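Local coordinates for MerB2 (Bacillus megaterium, PDB 5C17), which probably cleaves the carbon-mercury bond of organomercurial compounds, as an alkylmercury lyase, and binds a mercury(II) ion, at residues Glu21-Ile29 with Leu44-Val55. Numbering follows the deposited sequence.
Sequences ESVPILRTI and LINQTGINTKTV
E21, at the N-cap of helix 22-34, runs antiparallel alongside the I50 side chain. Its CB touches I50 CD1, and its CG turns to the methyl of T54, 3.9 Å from T54 CG2. Beyond the bend at chi2 the carboxylate folds back over the isoleucine tip, with E21 OE1 3.6 Å from I50 CD1. That same methyl packs against I25 CG1 at 3.9 Å, so it lies against two residues one helical turn apart, with P24 CB near it. Farther along, L44 CD2 touches T28 CG2 (3.6 Å) and, on another side, I29 CG1, while the amide end of Q47 reaches T28 CG2. T48 holds the turn: with OG1 between its backbone N and carbonyl carbon (chi1 67°), it donates to L44 O from above the carbonyl plane, on the face opposite T48 N, and accepts from I50 N (3.1 Å) in an ST turn; its CG2 faces T28 OG1. With an alanine here, I50 N would probably lose its acceptor, L44 O one of two donors and T28 a methyl neighbour. Helices 22-29 and 44-48 cross at 110°, and no hydrogen bond joins the segments. I25 continues onto V58 and L44 onto V59 of helix 52-64, while I29 meets strands 68-70 and 76-79, consistent with a winged helix-turn-helix.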
ATOM      1  N   GLU A  21      -1.645   7.143  19.734  1.00 15.11           N
ATOM      2  CA  GLU A  21      -0.381   6.399  19.609  1.00 14.13           C
ATOM      3  C   GLU A  21      -0.298   5.632  18.287  1.00 11.89           C
ATOM      4  O   GLU A  21       0.609   4.829  18.075  1.00 11.91           O
ATOM      5  CB  GLU A  21      -0.179   5.441  20.782  1.00 16.39           C
ATOM      6  CG  GLU A  21      -0.069   6.124  22.160  1.00 19.26           C
ATOM      7  CD  GLU A  21       1.196   6.996  22.378  1.00 23.22           C
ATOM      8  OE1 GLU A  21       2.058   7.139  21.483  1.00 22.86           O
ATOM      9  OE2 GLU A  21       1.322   7.562  23.486  1.00 26.44           O
ATOM     10  N   SER A  22      -1.199   5.934  17.359  1.00 10.94           N
ATOM     11  CA  SER A  22      -1.202   5.210  16.096  1.00 10.63           C
ATOM     12  C   SER A  22       0.067   5.419  15.277  1.00  9.20           C
ATOM     13  O   SER A  22       0.580   4.471  14.677  1.00 10.00           O
ATOM     14  CB  SER A  22      -2.410   5.587  15.258  1.00 11.34           C
ATOM     15  OG  SER A  22      -3.606   5.109  15.849  1.00 11.85           O
ATOM     16  N   VAL A  23       0.564   6.651  15.195  1.00  9.95           N
ATOM     17  CA  VAL A  23       1.717   6.904  14.334  1.00 10.24           C
ATOM     18  C   VAL A  23       2.998   6.253  14.871  1.00  8.58           C
ATOM     19  O   VAL A  23       3.705   5.589  14.120  1.00  9.30           O
ATOM     20  CB  VAL A  23       1.900   8.405  13.987  1.00 10.70           C
ATOM     21  CG1 VAL A  23       3.216   8.628  13.246  1.00 11.70           C
ATOM     22  CG2 VAL A  23       0.752   8.861  13.119  1.00 12.61           C
ATOM     23  N   PRO A  24       3.305   6.398  16.178  1.00  9.00           N
ATOM     24  CA  PRO A  24       4.484   5.670  16.676  1.00  9.64           C
ATOM     25  C   PRO A  24       4.425   4.157  16.404  1.00  8.67           C
ATOM     26  O   PRO A  24       5.423   3.542  15.998  1.00  9.65           O
ATOM     27  CB  PRO A  24       4.467   5.975  18.187  1.00 10.04           C
ATOM     28  CG  PRO A  24       3.819   7.332  18.263  1.00 10.88           C
ATOM     29  CD  PRO A  24       2.744   7.303  17.191  1.00 10.47           C
ATOM     30  N   ILE A  25       3.254   3.564  16.595  1.00  8.96           N
ATOM     31  CA  ILE A  25       3.076   2.134  16.382  1.00  9.02           C
ATOM     32  C   ILE A  25       3.161   1.761  14.894  1.00  8.85           C
ATOM     33  O   ILE A  25       3.876   0.833  14.525  1.00  9.49           O
ATOM     34  CB  ILE A  25       1.779   1.642  17.070  1.00  9.81           C
ATOM     35  CG1 ILE A  25       1.982   1.641  18.589  1.00 10.71           C
ATOM     36  CG2 ILE A  25       1.376   0.250  16.568  1.00 10.87           C
ATOM     37  CD1 ILE A  25       0.715   1.526  19.391  1.00 12.66           C
ATOM     38  N   LEU A  26       2.478   2.522  14.044  1.00  9.21           N
ATOM     39  CA  LEU A  26       2.527   2.281  12.605  1.00  9.17           C
ATOM     40  C   LEU A  26       3.937   2.430  12.067  1.00  8.04           C
ATOM     41  O   LEU A  26       4.373   1.614  11.258  1.00  9.03           O
ATOM     42  CB  LEU A  26       1.584   3.203  11.837  1.00  8.75           C
ATOM     43  CG  LEU A  26       0.121   2.773  11.851  1.00  9.36           C
ATOM     44  CD1 LEU A  26      -0.756   3.906  11.357  1.00 10.47           C
ATOM     45  CD2 LEU A  26      -0.114   1.507  11.011  1.00  9.74           C
ATOM     46  N   ARG A  27       4.669   3.465  12.497  1.00  8.45           N
ATOM     47  CA  ARG A  27       6.055   3.614  12.041  1.00  8.99           C
ATOM     48  C   ARG A  27       6.871   2.388  12.403  1.00  9.10           C
ATOM     49  O   ARG A  27       7.625   1.839  11.595  1.00  9.36           O
ATOM     50  CB  ARG A  27       6.715   4.836  12.673  1.00  9.03           C
ATOM     51  CG  ARG A  27       6.202   6.171  12.147  1.00  9.54           C
ATOM     52  CD  ARG A  27       6.881   7.354  12.872  1.00 10.34           C
ATOM     53  NE  ARG A  27       8.318   7.348  12.651  1.00 10.62           N
ATOM     54  CZ  ARG A  27       8.909   7.845  11.580  1.00 11.31           C
ATOM     55  NH1 ARG A  27       8.205   8.446  10.628  1.00 11.44           N
ATOM     56  NH2 ARG A  27      10.210   7.715  11.451  1.00 13.95           N
ATOM     57  N   THR A  28       6.736   1.961  13.652  1.00  9.07           N
ATOM     58  CA  THR A  28       7.526   0.858  14.147  1.00  9.36           C
ATOM     59  C   THR A  28       7.230  -0.405  13.333  1.00  9.01           C
ATOM     60  O   THR A  28       8.144  -1.147  12.931  1.00 10.62           O
ATOM     61  CB  THR A  28       7.284   0.653  15.658  1.00  9.63           C
ATOM     62  OG1 THR A  28       7.588   1.880  16.349  1.00 10.34           O
ATOM     63  CG2 THR A  28       8.167  -0.438  16.191  1.00 10.98           C
ATOM     64  N   ILE A  29       5.956  -0.645  13.050  1.00  9.22           N
ATOM     65  CA  ILE A  29       5.580  -1.826  12.274  1.00  9.62           C
ATOM     66  C   ILE A  29       6.107  -1.709  10.833  1.00  9.19           C
ATOM     67  O   ILE A  29       6.772  -2.604  10.304  1.00 10.08           O
ATOM     68  CB  ILE A  29       4.055  -2.016  12.237  1.00  8.92           C
ATOM     69  CG1 ILE A  29       3.510  -2.293  13.644  1.00  9.44           C
ATOM     70  CG2 ILE A  29       3.693  -3.169  11.305  1.00  9.99           C
ATOM     71  CD1 ILE A  29       1.970  -2.227  13.755  1.00 10.13           C
ATOM     72  N   LEU A  44       6.667  -4.496  19.877  1.00  9.44           N
ATOM     73  CA  LEU A  44       6.105  -3.144  19.887  1.00  9.09           C
ATOM     74  C   LEU A  44       6.157  -2.534  21.277  1.00 10.23           C
ATOM     75  O   LEU A  44       6.526  -1.376  21.441  1.00 11.51           O
ATOM     76  CB  LEU A  44       4.671  -3.162  19.385  1.00 10.92           C
ATOM     77  CG  LEU A  44       4.546  -3.357  17.883  1.00 11.34           C
ATOM     78  CD1 LEU A  44       3.080  -3.548  17.535  1.00 11.79           C
ATOM     79  CD2 LEU A  44       5.124  -2.178  17.128  1.00 12.85           C
ATOM     80  N   ILE A  45       5.784  -3.312  22.281  1.00 10.42           N
ATOM     81  CA  ILE A  45       5.814  -2.841  23.638  1.00 12.19           C
ATOM     82  C   ILE A  45       7.241  -2.451  24.027  1.00 11.66           C
ATOM     83  O   ILE A  45       7.485  -1.353  24.532  1.00 13.31           O
ATOM     84  CB  ILE A  45       5.287  -3.946  24.563  1.00 12.96           C
ATOM     85  CG1 ILE A  45       3.780  -4.096  24.383  1.00 13.72           C
ATOM     86  CG2 ILE A  45       5.654  -3.667  26.032  1.00 15.13           C
ATOM     87  CD1 ILE A  45       3.262  -5.412  24.924  1.00 15.74           C
ATOM     88  N   ASN A  46       8.184  -3.349  23.769  1.00 11.43           N
ATOM     89  CA  ASN A  46       9.558  -3.124  24.187  1.00 12.73           C
ATOM     90  C   ASN A  46      10.167  -1.905  23.458  1.00 12.73           C
ATOM     91  O   ASN A  46      10.878  -1.086  24.066  1.00 15.37           O
ATOM     92  CB  ASN A  46      10.419  -4.392  23.983  1.00 14.31           C
ATOM     93  CG  ASN A  46      10.000  -5.590  24.912  1.00 17.43           C
ATOM     94  OD1 ASN A  46       9.494  -5.387  26.017  1.00 19.26           O
ATOM     95  ND2 ASN A  46      10.255  -6.835  24.458  1.00 18.41           N
ATOM     96  N   GLN A  47       9.874  -1.765  22.176  1.00 11.67           N
ATOM     97  CA  GLN A  47      10.503  -0.720  21.370  1.00 11.79           C
ATOM     98  C   GLN A  47       9.859   0.655  21.569  1.00 10.83           C
ATOM     99  O   GLN A  47      10.568   1.658  21.709  1.00 12.23           O
ATOM    100  CB  GLN A  47      10.485  -1.115  19.893  1.00 12.44           C
ATOM    101  CG  GLN A  47      11.137  -0.124  18.981  1.00 13.27           C
ATOM    102  CD  GLN A  47      11.403  -0.659  17.586  1.00 14.43           C
ATOM    103  OE1 GLN A  47      11.178  -1.849  17.279  1.00 15.60           O
ATOM    104  NE2 GLN A  47      11.891   0.231  16.721  1.00 14.64           N
ATOM    105  N   THR A  48       8.530   0.709  21.564  1.00 10.91           N
ATOM    106  CA  THR A  48       7.844   1.997  21.643  1.00 11.28           C
ATOM    107  C   THR A  48       7.782   2.540  23.068  1.00 11.45           C
ATOM    108  O   THR A  48       7.613   3.747  23.254  1.00 12.61           O
ATOM    109  CB  THR A  48       6.403   1.970  21.125  1.00 10.32           C
ATOM    110  OG1 THR A  48       5.590   1.175  21.985  1.00 10.63           O
ATOM    111  CG2 THR A  48       6.332   1.470  19.699  1.00 10.45           C
ATOM    112  N   GLY A  49       7.835   1.659  24.061  1.00 12.06           N
ATOM    113  CA  GLY A  49       7.664   2.087  25.433  1.00 13.22           C
ATOM    114  C   GLY A  49       6.231   2.425  25.815  1.00 14.35           C
ATOM    115  O   GLY A  49       5.984   2.941  26.900  1.00 16.10           O
ATOM    116  N   ILE A  50       5.283   2.145  24.921  1.00 13.12           N
ATOM    117  CA  ILE A  50       3.876   2.437  25.162  1.00 12.74           C
ATOM    118  C   ILE A  50       3.284   1.368  26.089  1.00 13.18           C
ATOM    119  O   ILE A  50       3.666   0.217  26.028  1.00 14.41           O
ATOM    120  CB  ILE A  50       3.136   2.521  23.800  1.00 13.04           C
ATOM    121  CG1 ILE A  50       3.707   3.687  22.982  1.00 12.99           C
ATOM    122  CG2 ILE A  50       1.637   2.712  23.984  1.00 13.91           C
ATOM    123  CD1 ILE A  50       3.265   3.736  21.558  1.00 13.78           C
ATOM    124  N   ASN A  51       2.357   1.781  26.946  1.00 14.39           N
ATOM    125  CA  ASN A  51       1.664   0.877  27.855  1.00 16.32           C
ATOM    126  C   ASN A  51       1.115  -0.318  27.091  1.00 14.22           C
ATOM    127  O   ASN A  51       0.658  -0.182  25.956  1.00 13.45           O
ATOM    128  CB  ASN A  51       0.527   1.604  28.574  1.00 22.71           C
ATOM    129  CG  ASN A  51      -0.557   0.661  29.057  1.00 29.29           C
ATOM    130  OD1 ASN A  51      -1.569   0.463  28.386  1.00 31.76           O
ATOM    131  ND2 ASN A  51      -0.348   0.071  30.229  1.00 33.09           N
ATOM    132  N   THR A  52       1.155  -1.489  27.714  1.00 13.69           N
ATOM    133  CA  THR A  52       0.778  -2.715  27.013  1.00 13.83           C
ATOM    134  C   THR A  52      -0.705  -2.728  26.632  1.00 13.70           C
ATOM    135  O   THR A  52      -1.054  -3.254  25.582  1.00 14.15           O
ATOM    136  CB  THR A  52       1.173  -3.996  27.809  1.00 14.33           C
ATOM    137  OG1 THR A  52       0.349  -4.127  28.959  1.00 15.76           O
ATOM    138  CG2 THR A  52       2.621  -3.921  28.231  1.00 15.42           C
ATOM    139  N   LYS A  53      -1.569  -2.125  27.443  1.00 13.54           N
ATOM    140  CA  LYS A  53      -2.992  -2.084  27.108  1.00 14.46           C
ATOM    141  C   LYS A  53      -3.249  -1.177  25.909  1.00 13.25           C
ATOM    142  O   LYS A  53      -4.108  -1.461  25.077  1.00 13.47           O
ATOM    143  CB  LYS A  53      -3.835  -1.653  28.310  1.00 18.07           C
ATOM    144  CG  LYS A  53      -3.871  -2.718  29.409  1.00 22.44           C
ATOM    145  CD  LYS A  53      -4.907  -2.397  30.481  1.00 27.05           C
ATOM    146  CE  LYS A  53      -5.117  -3.574  31.432  1.00 30.56           C
ATOM    147  NZ  LYS A  53      -5.409  -4.870  30.721  1.00 32.63           N
ATOM    148  N   THR A  54      -2.492  -0.090  25.804  1.00 12.25           N
ATOM    149  CA  THR A  54      -2.639   0.826  24.667  1.00 12.64           C
ATOM    150  C   THR A  54      -2.104   0.182  23.401  1.00 11.47           C
ATOM    151  O   THR A  54      -2.726   0.280  22.346  1.00 11.26           O
ATOM    152  CB  THR A  54      -1.951   2.171  24.933  1.00 13.85           C
ATOM    153  OG1 THR A  54      -2.558   2.780  26.071  1.00 15.89           O
ATOM    154  CG2 THR A  54      -2.068   3.120  23.739  1.00 13.36           C
ATOM    155  N   VAL A  55      -0.974  -0.510  23.477  1.00 11.95           N
ATOM    156  CA  VAL A  55      -0.490  -1.221  22.304  1.00 11.18           C
ATOM    157  C   VAL A  55      -1.554  -2.201  21.816  1.00 11.95           C
ATOM    158  O   VAL A  55      -1.851  -2.275  20.634  1.00 11.94           O
ATOM    159  CB  VAL A  55       0.818  -1.960  22.588  1.00 12.03           C
ATOM    160  CG1 VAL A  55       1.179  -2.913  21.437  1.00 13.75           C
ATOM    161  CG2 VAL A  55       1.937  -0.950  22.829  1.00 12.70           C
TER